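Fimbrial subunit type 1 (Actinomyces oris, PDB 3UXF) serves as the major subunit of a cell-wall-anchored fimbria, assembling into the pili that this bacterium displays on its surface. Local coordinates at residues S183-V189 against T202-S208; Y223-L229 against H268-Q274; P146-I150 against D340-P345. All blocks are in the same frame, centred on the assembly; numbering follows the deposited sequence.

Contact 1: S183-V189 against T202-S208; sequences SGVDKQV and TYTITTS
Asp186 and Gln188 pair with Thr206 and Thr204 as hydrogen-bonded partners of an antiparallel ladder, the strand axes approaching to 4.7 Å with N-to-C directions 165° apart. The bond from Gln188 N to Thr204 O is 2.8 Å long. At the open end of the ladder the Ser208 hydroxyl accepts from Gly184 N and from Ser183 OG, the latter at 2.8 Å from Ser208 OG, and Lys295 adds a further bond to both hydroxyls. The two strands form a beta hairpin at the edge of a sheet, in a sandwich domain of the kind stiffened by an internal isopeptide bond: Lys187 NZ is joined covalently to Asn316 CG and is hydrogen-bonded to Asp227. With CG anti to the backbone N (chi1 -179°) and the chain extended beyond it, Lys187 reaches across Tyr203. Its NZ, now an amide nitrogen, sits over one face of the ring, 3.9 Å from the ring centroid, while Lys187 CE touches Tyr203 CD1 at 3.4 Å. Val189 runs beside the same ring, its CG2 3.4 Å from Tyr203 CE1. On the face carrying Asp186, Gln188, Thr204 and Thr206 polar groups meet through water: one molecule donates to Gln188 OE1 and to Thr204 O and accepts from Thr206 OG1, and a second bridges Asp186 OD2 to Thr206 O.

Contact 2: Y223-L229 against H268-Q274; sequences YEVVDRL and HNWATIQ
Val225, Asp227 and Leu229 face Ile273, Ala271 and Asn269 as the hydrogen-bonded pairs of an antiparallel ladder, each pair exchanging two backbone bonds. The shortest, Asp227 N to Ala271 O, is 2.7 Å.

The stacking contacts gather on Arg228. A bend at chi3 (74°) turns its guanidinium flat over His268, with the planes only 2° apart and the group centres separated by 4.2 Å. Arg228 CD sits over the middle of the imidazole, 3.5 Å from the His268 ring centroid, and Arg228 CG also lies over one face of the Trp270 indole, toward its rim. The edge of that indole meets Val226, whose CG1 comes to 3.8 Å from Trp270 CE3.

Polar side chains pair at the far end of the strands. Glu224 and Gln274 run alongside each other, and Gln274 NE2 donates to Glu224 OE2 at 3.0 Å; the acceptor lies near the amide plane, yet the donor stands above the carboxylate plane. Arg222 holds the other carboxylate oxygen, OE1, in a salt bridge. On the face carrying Val225 and Leu229 the side-chain contact is apolar, Leu229 CD1 lying 3.8 Å from Ala271 CB.

Both strands are internal to their sheet, 224-229 pairing on its other flank with 312-321 and 269-275 with 258-264. Asp227 OD2 serves the Lys187-Asn316 isopeptide, an acid placed as in other pilin isopeptide sites, where it probably assisted bond formation. The stack and the bond from Arg228 NH1 to Thr339 O probably restrict the guanidinium's rotation, and its positive charge against the imidazole probably disfavours protonation of His268.

Contact 3: P146-I150 against D340-P345; sequences PDKVI and DIPGIP. With CA (calcium ion), chain E.
Lys148 has the largest share of this contact, lying across segment 340-345. Its CB rests on the proline ring, 3.7 Å from Pro345 CD, and the two side chains cross at about a right angle. At the backbone, Lys148 CA lies 3.5 Å from Gly343 O in a CA-H...O contact. A turn at the last torsion (chi4 -59°) directs the ammonium group to a water that donates to the carbonyls of Ile341 and Gly343 while accepting from Lys148 NZ at 2.9 Å. Asp340 comes from the opposite direction in a long, weak salt bridge, Lys148 NZ to Asp340 OD1 being 3.5 Å.

Ile344 supplies the apolar part. Its CG1 branch lies against the carbonyl oxygen of Asp147, and its CG2 is 4.0 Å from Ile150 CG1.

Asp147 follows Pro146 in a type I beta turn, and its carboxylate binds calcium through both oxygens, unequally: OD2 of Asp147 is 2.5 Å from the ion and OD1 is 2.9 Å. Asn327 O and a water are further ligands. Another water, not itself a calcium ligand, donates to Asp147 OD2 and accepts from Gly343 N.

The contact thus joins a loop of the N-terminal pilin domain to the start of strand 344-362 and the loop before it. Between these two segments the direct polar bonding is one weak salt bridge; two waters carry the remaining polar linkage, while calcium ties Asp147 to Asn327. Sharing OD2 with the water, the ion probably holds the carboxylate in place to position that water for Gly343 N, though its charge probably lowers the acceptor strength of OD2.

Contacts 1 and 2 are strand ladders, and contact 3 is a meeting of loops at a domain junction. Contact 2 is the most buried, its polar ends answered by protein groups; contact 1 has one buried surface and one watered surface, and contact 3 is partly exposed and is bridged by water beside a calcium site. Contacts 2 and 3 both reach the seven-strand sheet that holds 224-229, 269-275 and 344-362, whereas contact 1 is the edge hairpin of the other sheet. The ladders touch near the isopeptide, where Ile205 packs on Val225 and Asp227, and Tyr223 reaches Ser208. Segment 340-345 borders both: Ile341 and Pro342 pack on contact 2, and the carbonyl of Pro345 meets Val185 of contact 1.

Contact 1: S183-V189 against T202-S208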
loop_
_atom_site.group_PDB
_atom_site.type_symbol
_atom_site.label_atom_id
_atom_site.label_comp_id
_atom_site.label_asym_id
_atom_site.label_seq_id
_atom_site.Cartn_x
_atom_site.Cartn_y
_atom_site.Cartn_z
ATOM N N SER A 183 -1.109 8.119 9.694
ATOM C CA SER A 183 -2.302 8.023 8.884
ATOM C C SER A 183 -2.279 6.874 7.903
ATOM O O SER A 183 -3.331 6.436 7.448
ATOM C CB SER A 183 -2.540 9.333 8.147
ATOM O OG SER A 183 -1.383 9.683 7.407
ATOM N N GLY A 184 -1.092 6.375 7.560
ATOM C CA GLY A 184 -1.059 5.201 6.714
ATOM C C GLY A 184 0.212 4.987 5.917
ATOM O O GLY A 184 1.103 5.844 5.887
ATOM N N VAL A 185 0.284 3.812 5.310
ATOM C CA VAL A 185 1.339 3.488 4.374
ATOM C C VAL A 185 0.644 2.904 3.164
ATOM O O VAL A 185 -0.331 2.163 3.298
ATOM C CB VAL A 185 2.354 2.504 4.962
ATOM C CG1 VAL A 185 3.047 3.122 6.199
ATOM C CG2 VAL A 185 1.688 1.179 5.315
ATOM N N ASP A 186 1.151 3.200 1.970
ATOM C CA ASP A 186 0.457 2.807 0.765
ATOM C C ASP A 186 1.462 2.515 -0.331
ATOM O O ASP A 186 2.563 3.074 -0.313
ATOM C CB ASP A 186 -0.441 3.957 0.292
ATOM C CG ASP A 186 -1.591 4.223 1.270
ATOM O OD1 ASP A 186 -2.598 3.468 1.216
ATOM O OD2 ASP A 186 -1.499 5.174 2.100
ATOM N N LYS A 187 1.113 1.568 -1.195
ATOM C CA LYS A 187 1.934 1.320 -2.385
ATOM C C LYS A 187 1.048 1.362 -3.604
ATOM O O LYS A 187 -0.068 0.840 -3.571
ATOM C CB LYS A 187 2.626 -0.054 -2.308
ATOM C CG LYS A 187 3.505 -0.302 -3.544
ATOM C CD LYS A 187 4.401 -1.589 -3.313
ATOM C CE LYS A 187 5.106 -1.891 -4.623
ATOM N NZ LYS A 187 6.296 -2.782 -4.452
ATOM N N GLN A 188 1.541 1.992 -4.665
ATOM C CA GLN A 188 0.835 2.010 -5.939
ATOM C C GLN A 188 1.739 1.481 -7.016
ATOM O O GLN A 188 2.983 1.486 -6.895
ATOM C CB GLN A 188 0.518 3.450 -6.328
ATOM C CG GLN A 188 -0.415 4.135 -5.312
ATOM C CD GLN A 188 -0.479 5.620 -5.526
ATOM O OE1 GLN A 188 0.332 6.375 -4.991
ATOM N NE2 GLN A 188 -1.448 6.067 -6.339
ATOM N N VAL A 189 1.122 1.058 -8.106
ATOM C CA VAL A 189 1.892 0.643 -9.274
ATOM C C VAL A 189 1.355 1.382 -10.485
ATOM O O VAL A 189 0.141 1.608 -10.609
ATOM C CB VAL A 189 1.826 -0.886 -9.494
ATOM C CG1 VAL A 189 0.393 -1.349 -9.746
ATOM C CG2 VAL A 189 2.699 -1.319 -10.675
ATOM N N THR A 202 6.463 1.261 -12.787
ATOM C CA THR A 202 6.879 2.178 -11.736
ATOM C C THR A 202 6.115 1.889 -10.442
ATOM O O THR A 202 4.886 1.747 -10.470
ATOM C CB THR A 202 6.561 3.635 -12.097
ATOM O OG1 THR A 202 7.121 3.972 -13.386
ATOM C CG2 THR A 202 7.141 4.580 -11.051
ATOM N N TYR A 203 6.835 1.789 -9.332
ATOM C CA TYR A 203 6.186 1.650 -8.031
ATOM C C TYR A 203 6.337 2.916 -7.207
ATOM O O TYR A 203 7.388 3.572 -7.241
ATOM C CB TYR A 203 6.822 0.498 -7.255
ATOM C CG TYR A 203 6.524 -0.874 -7.835
ATOM C CD1 TYR A 203 5.225 -1.328 -7.976
ATOM C CD2 TYR A 203 7.555 -1.725 -8.213
ATOM C CE1 TYR A 203 4.933 -2.573 -8.459
ATOM C CE2 TYR A 203 7.279 -3.005 -8.701
ATOM C CZ TYR A 203 5.978 -3.423 -8.838
ATOM O OH TYR A 203 5.700 -4.686 -9.330
ATOM N N THR A 204 5.270 3.302 -6.497
ATOM C CA THR A 204 5.309 4.515 -5.693
ATOM C C THR A 204 4.860 4.141 -4.310
ATOM O O THR A 204 3.761 3.607 -4.130
ATOM C CB THR A 204 4.388 5.616 -6.257
ATOM O OG1 THR A 204 4.674 5.841 -7.649
ATOM C CG2 THR A 204 4.542 6.927 -5.435
ATOM N N ILE A 205 5.733 4.352 -3.322
ATOM C CA ILE A 205 5.437 3.976 -1.944
ATOM C C ILE A 205 5.320 5.251 -1.111
ATOM O O ILE A 205 6.188 6.100 -1.144
ATOM C CB ILE A 205 6.562 3.111 -1.347
ATOM C CG1 ILE A 205 6.786 1.879 -2.216
ATOM C CG2 ILE A 205 6.243 2.754 0.108
ATOM C CD1 ILE A 205 8.144 1.281 -1.976
ATOM N N THR A 206 4.211 5.421 -0.386
ATOM C CA THR A 206 3.990 6.654 0.332
ATOM C C THR A 206 3.722 6.329 1.780
ATOM O O THR A 206 2.802 5.560 2.079
ATOM C CB THR A 206 2.787 7.436 -0.282
ATOM O OG1 THR A 206 2.998 7.590 -1.694
ATOM C CG2 THR A 206 2.676 8.830 0.314
ATOM N N THR A 207 4.537 6.889 2.662
ATOM C CA THR A 207 4.501 6.483 4.086
ATOM C C THR A 207 4.389 7.686 5.015
ATOM O O THR A 207 5.141 8.670 4.891
ATOM C CB THR A 207 5.769 5.694 4.465
ATOM O OG1 THR A 207 6.929 6.411 4.034
ATOM C CG2 THR A 207 5.771 4.359 3.785
ATOM N N SER A 208 3.501 7.583 6.016
ATOM C CA SER A 208 3.441 8.614 7.059
ATOM C C SER A 208 4.777 8.777 7.769
ATOM O O SER A 208 5.605 7.839 7.828
ATOM C CB SER A 208 2.356 8.254 8.087
ATOM O OG SER A 208 1.092 8.363 7.491
HETATM O O HOH W 1 0.298 6.890 2.690
HETATM O O HOH W 2 1.878 5.402 -2.921
HETATM O O HOH W 3 3.410 4.011 -9.211
#

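Contact 2: Y223-L229 against H268-Q274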
loop_
_atom_site.group_PDB
_atom_site.type_symbol
_atom_site.label_atom_id
_atom_site.label_comp_id
_atom_site.label_asym_id
_atom_site.label_seq_id
_atom_site.Cartn_x
_atom_site.Cartn_y
_atom_site.Cartn_z
ATOM N N TYR A 223 14.340 5.463 10.160
ATOM C CA TYR A 223 13.247 5.528 9.209
ATOM C C TYR A 223 13.649 4.789 7.947
ATOM O O TYR A 223 14.458 5.272 7.163
ATOM C CB TYR A 223 12.876 6.979 8.895
ATOM C CG TYR A 223 11.517 7.135 8.253
ATOM C CD1 TYR A 223 10.392 7.406 9.017
ATOM C CD2 TYR A 223 11.359 7.011 6.882
ATOM C CE1 TYR A 223 9.152 7.550 8.434
ATOM C CE2 TYR A 223 10.126 7.152 6.291
ATOM C CZ TYR A 223 9.024 7.420 7.067
ATOM O OH TYR A 223 7.794 7.564 6.473
ATOM N N GLU A 224 13.082 3.603 7.769
ATOM C CA GLU A 224 13.383 2.783 6.610
ATOM C C GLU A 224 12.110 2.336 5.909
ATOM O O GLU A 224 11.141 1.937 6.551
ATOM C CB GLU A 224 14.226 1.570 7.016
ATOM C CG GLU A 224 15.609 1.938 7.532
ATOM C CD GLU A 224 16.352 0.772 8.154
ATOM O OE1 GLU A 224 15.900 -0.378 8.002
ATOM O OE2 GLU A 224 17.393 1.013 8.795
ATOM N N VAL A 225 12.128 2.419 4.585
ATOM C CA VAL A 225 11.035 1.943 3.757
ATOM C C VAL A 225 11.576 0.718 3.036
ATOM O O VAL A 225 12.554 0.809 2.299
ATOM C CB VAL A 225 10.586 3.002 2.743
ATOM C CG1 VAL A 225 9.511 2.442 1.830
ATOM C CG2 VAL A 225 10.089 4.240 3.466
ATOM N N VAL A 226 10.952 -0.429 3.276
ATOM C CA VAL A 226 11.462 -1.696 2.745
ATOM C C VAL A 226 10.535 -2.192 1.681
ATOM O O VAL A 226 9.317 -2.213 1.865
ATOM C CB VAL A 226 11.577 -2.752 3.868
ATOM C CG1 VAL A 226 12.140 -4.080 3.290
ATOM C CG2 VAL A 226 12.508 -2.214 4.983
ATOM N N ASP A 227 11.097 -2.600 0.537
ATOM C CA ASP A 227 10.274 -3.152 -0.495
ATOM C C ASP A 227 10.661 -4.621 -0.705
ATOM O O ASP A 227 11.840 -4.961 -0.914
ATOM C CB ASP A 227 10.448 -2.380 -1.798
ATOM C CG ASP A 227 9.438 -2.776 -2.799
ATOM O OD1 ASP A 227 9.431 -3.941 -3.251
ATOM O OD2 ASP A 227 8.623 -1.912 -3.128
ATOM N N ARG A 228 9.658 -5.486 -0.637
ATOM C CA ARG A 228 9.849 -6.895 -0.960
ATOM C C ARG A 228 9.677 -7.068 -2.460
ATOM O O ARG A 228 8.568 -6.972 -2.982
ATOM C CB ARG A 228 8.885 -7.785 -0.189
ATOM C CG ARG A 228 9.177 -9.271 -0.448
ATOM C CD ARG A 228 8.219 -10.157 0.346
ATOM N NE ARG A 228 6.898 -10.136 -0.268
ATOM C CZ ARG A 228 5.868 -10.822 0.199
ATOM N NH1 ARG A 228 6.017 -11.558 1.304
ATOM N NH2 ARG A 228 4.694 -10.771 -0.413
ATOM N N LEU A 229 10.784 -7.343 -3.144
ATOM C CA LEU A 229 10.805 -7.346 -4.611
ATOM C C LEU A 229 10.695 -8.749 -5.163
ATOM O O LEU A 229 11.430 -9.650 -4.777
ATOM C CB LEU A 229 12.146 -6.820 -5.119
ATOM C CG LEU A 229 12.458 -5.343 -4.863
ATOM C CD1 LEU A 229 13.915 -5.023 -5.098
ATOM C CD2 LEU A 229 11.557 -4.512 -5.789
ATOM N N HIS A 268 12.378 -13.849 -2.464
ATOM C CA HIS A 268 12.239 -12.489 -2.996
ATOM C C HIS A 268 13.590 -11.844 -2.859
ATOM O O HIS A 268 14.476 -12.370 -2.176
ATOM C CB HIS A 268 11.296 -11.691 -2.097
ATOM C CG HIS A 268 9.966 -12.336 -1.923
ATOM N ND1 HIS A 268 9.692 -13.219 -0.902
ATOM C CD2 HIS A 268 8.820 -12.202 -2.631
ATOM C CE1 HIS A 268 8.430 -13.603 -0.990
ATOM N NE2 HIS A 268 7.883 -13.002 -2.028
ATOM N N ASN A 269 13.750 -10.678 -3.467
ATOM C CA ASN A 269 14.850 -9.808 -3.094
ATOM C C ASN A 269 14.304 -8.614 -2.349
ATOM O O ASN A 269 13.101 -8.559 -2.060
ATOM C CB ASN A 269 15.635 -9.357 -4.316
ATOM C CG ASN A 269 16.233 -10.528 -5.049
ATOM O OD1 ASN A 269 16.729 -11.453 -4.419
ATOM N ND2 ASN A 269 16.167 -10.509 -6.383
ATOM N N TRP A 270 15.214 -7.728 -1.953
ATOM C CA TRP A 270 14.858 -6.717 -0.960
ATOM C C TRP A 270 15.525 -5.388 -1.267
ATOM O O TRP A 270 16.678 -5.332 -1.705
ATOM C CB TRP A 270 15.291 -7.171 0.439
ATOM C CG TRP A 270 14.630 -8.398 0.863
ATOM C CD1 TRP A 270 15.116 -9.687 0.738
ATOM C CD2 TRP A 270 13.354 -8.510 1.494
ATOM N NE1 TRP A 270 14.213 -10.568 1.255
ATOM C CE2 TRP A 270 13.121 -9.885 1.728
ATOM C CE3 TRP A 270 12.378 -7.585 1.896
ATOM C CZ2 TRP A 270 11.960 -10.365 2.341
ATOM C CZ3 TRP A 270 11.220 -8.079 2.523
ATOM C CH2 TRP A 270 11.025 -9.454 2.729
ATOM N N ALA A 271 14.774 -4.285 -1.088
ATOM C CA ALA A 271 15.334 -2.955 -1.285
ATOM C C ALA A 271 14.886 -2.116 -0.109
ATOM O O ALA A 271 13.695 -2.051 0.178
ATOM C CB ALA A 271 14.792 -2.339 -2.560
ATOM N N THR A 272 15.827 -1.471 0.568
ATOM C CA THR A 272 15.491 -0.595 1.684
ATOM C C THR A 272 15.959 0.816 1.351
ATOM O O THR A 272 17.123 1.028 0.953
ATOM C CB THR A 272 16.236 -1.030 2.955
ATOM O OG1 THR A 272 15.826 -2.360 3.296
ATOM C CG2 THR A 272 15.884 -0.107 4.129
ATOM N N ILE A 273 15.061 1.788 1.512
ATOM C CA ILE A 273 15.465 3.186 1.511
ATOM C C ILE A 273 15.614 3.569 2.972
ATOM O O ILE A 273 14.654 3.512 3.737
ATOM C CB ILE A 273 14.426 4.093 0.797
ATOM C CG1 ILE A 273 14.362 3.797 -0.700
ATOM C CG2 ILE A 273 14.708 5.586 1.071
ATOM C CD1 ILE A 273 15.570 4.178 -1.481
ATOM N N GLN A 274 16.838 3.884 3.359
ATOM C CA GLN A 274 17.163 4.183 4.749
ATOM C C GLN A 274 17.532 5.656 4.847
ATOM O O GLN A 274 18.480 6.092 4.220
ATOM C CB GLN A 274 18.332 3.283 5.166
ATOM C CG GLN A 274 18.875 3.496 6.598
ATOM C CD GLN A 274 20.163 2.690 6.777
ATOM O OE1 GLN A 274 21.221 3.092 6.290
ATOM N NE2 GLN A 274 20.050 1.504 7.395
#

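Contact 3: P146-I150 against D340-P345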
loop_
_atom_site.group_PDB
_atom_site.type_symbol
_atom_site.label_atom_id
_atom_site.label_comp_id
_atom_site.label_asym_id
_atom_site.label_seq_id
_atom_site.Cartn_x
_atom_site.Cartn_y
_atom_site.Cartn_z
ATOM N N PRO A 146 2.482 -4.924 18.043
ATOM C CA PRO A 146 2.988 -5.867 17.033
ATOM C C PRO A 146 3.600 -5.089 15.868
ATOM O O PRO A 146 3.132 -3.986 15.578
ATOM C CB PRO A 146 1.727 -6.579 16.560
ATOM C CG PRO A 146 0.785 -6.514 17.737
ATOM C CD PRO A 146 1.056 -5.161 18.350
ATOM N N ASP A 147 4.603 -5.662 15.209
ATOM C CA ASP A 147 5.331 -4.920 14.186
ATOM C C ASP A 147 4.430 -4.252 13.139
ATOM O O ASP A 147 4.717 -3.136 12.666
ATOM C CB ASP A 147 6.276 -5.861 13.435
ATOM C CG ASP A 147 7.420 -6.391 14.298
ATOM O OD1 ASP A 147 7.418 -6.293 15.542
ATOM O OD2 ASP A 147 8.339 -6.980 13.696
ATOM N N LYS A 148 3.387 -4.961 12.729
ATOM C CA LYS A 148 2.540 -4.520 11.634
ATOM C C LYS A 148 1.535 -3.454 12.010
ATOM O O LYS A 148 0.830 -2.939 11.144
ATOM C CB LYS A 148 1.780 -5.697 11.037
ATOM C CG LYS A 148 2.627 -6.766 10.398
ATOM C CD LYS A 148 1.744 -7.896 9.879
ATOM C CE LYS A 148 2.539 -8.861 9.010
ATOM N NZ LYS A 148 3.131 -8.123 7.856
ATOM N N VAL A 149 1.428 -3.142 13.304
ATOM C CA VAL A 149 0.331 -2.305 13.780
ATOM C C VAL A 149 0.775 -0.853 13.989
ATOM O O VAL A 149 1.862 -0.578 14.463
ATOM C CB VAL A 149 -0.209 -2.884 15.122
ATOM C CG1 VAL A 149 -1.132 -1.874 15.817
ATOM C CG2 VAL A 149 -0.907 -4.226 14.866
ATOM N N ILE A 150 -0.066 0.111 13.628
ATOM C CA ILE A 150 0.254 1.503 13.902
ATOM C C ILE A 150 -0.064 1.879 15.377
ATOM O O ILE A 150 -1.192 1.687 15.799
ATOM C CB ILE A 150 -0.558 2.422 12.981
ATOM C CG1 ILE A 150 -0.182 2.126 11.518
ATOM C CG2 ILE A 150 -0.237 3.900 13.263
ATOM C CD1 ILE A 150 -1.135 2.754 10.530
ATOM N N ASP A 340 8.411 -12.513 5.119
ATOM C CA ASP A 340 7.354 -11.548 5.392
ATOM C C ASP A 340 7.888 -10.101 5.350
ATOM O O ASP A 340 9.011 -9.849 5.756
ATOM C CB ASP A 340 6.716 -11.822 6.752
ATOM C CG ASP A 340 5.306 -11.262 6.850
ATOM O OD1 ASP A 340 4.934 -10.423 5.994
ATOM O OD2 ASP A 340 4.563 -11.670 7.776
ATOM N N ILE A 341 7.096 -9.158 4.846
ATOM C CA ILE A 341 7.530 -7.749 4.853
ATOM C C ILE A 341 7.737 -7.278 6.294
ATOM O O ILE A 341 6.895 -7.549 7.154
ATOM C CB ILE A 341 6.507 -6.814 4.142
ATOM C CG1 ILE A 341 7.080 -5.398 3.937
ATOM C CG2 ILE A 341 5.220 -6.741 4.897
ATOM C CD1 ILE A 341 8.012 -5.309 2.686
ATOM N N PRO A 342 8.844 -6.556 6.548
ATOM C CA PRO A 342 9.041 -6.021 7.905
ATOM C C PRO A 342 8.236 -4.775 8.128
ATOM O O PRO A 342 7.828 -4.085 7.202
ATOM C CB PRO A 342 10.527 -5.688 7.952
ATOM C CG PRO A 342 11.001 -5.636 6.552
ATOM C CD PRO A 342 10.037 -6.390 5.697
ATOM N N GLY A 343 7.994 -4.474 9.400
ATOM C CA GLY A 343 7.396 -3.198 9.768
ATOM C C GLY A 343 5.920 -3.125 9.424
ATOM O O GLY A 343 5.202 -4.149 9.369
ATOM N N ILE A 344 5.434 -1.899 9.265
ATOM C CA ILE A 344 4.021 -1.637 9.052
ATOM C C ILE A 344 3.776 -1.788 7.544
ATOM O O ILE A 344 4.359 -1.020 6.766
ATOM C CB ILE A 344 3.672 -0.197 9.485
ATOM C CG1 ILE A 344 3.892 -0.027 11.007
ATOM C CG2 ILE A 344 2.245 0.129 9.116
ATOM C CD1 ILE A 344 4.028 1.424 11.472
ATOM N N PRO A 345 2.945 -2.759 7.134
ATOM C CA PRO A 345 2.875 -3.141 5.720
ATOM C C PRO A 345 1.836 -2.392 4.905
ATOM O O PRO A 345 0.760 -1.996 5.381
ATOM C CB PRO A 345 2.478 -4.610 5.772
ATOM C CG PRO A 345 1.567 -4.646 6.999
ATOM C CD PRO A 345 2.216 -3.728 7.980
HETATM CA CA CA E . 9.666 -8.099 15.542
HETATM O O HOH W 4 8.945 -6.351 11.361
HETATM O O HOH W 5 5.385 -6.804 9.021
HETATM O O HOH W 6 11.100 -8.388 13.396
#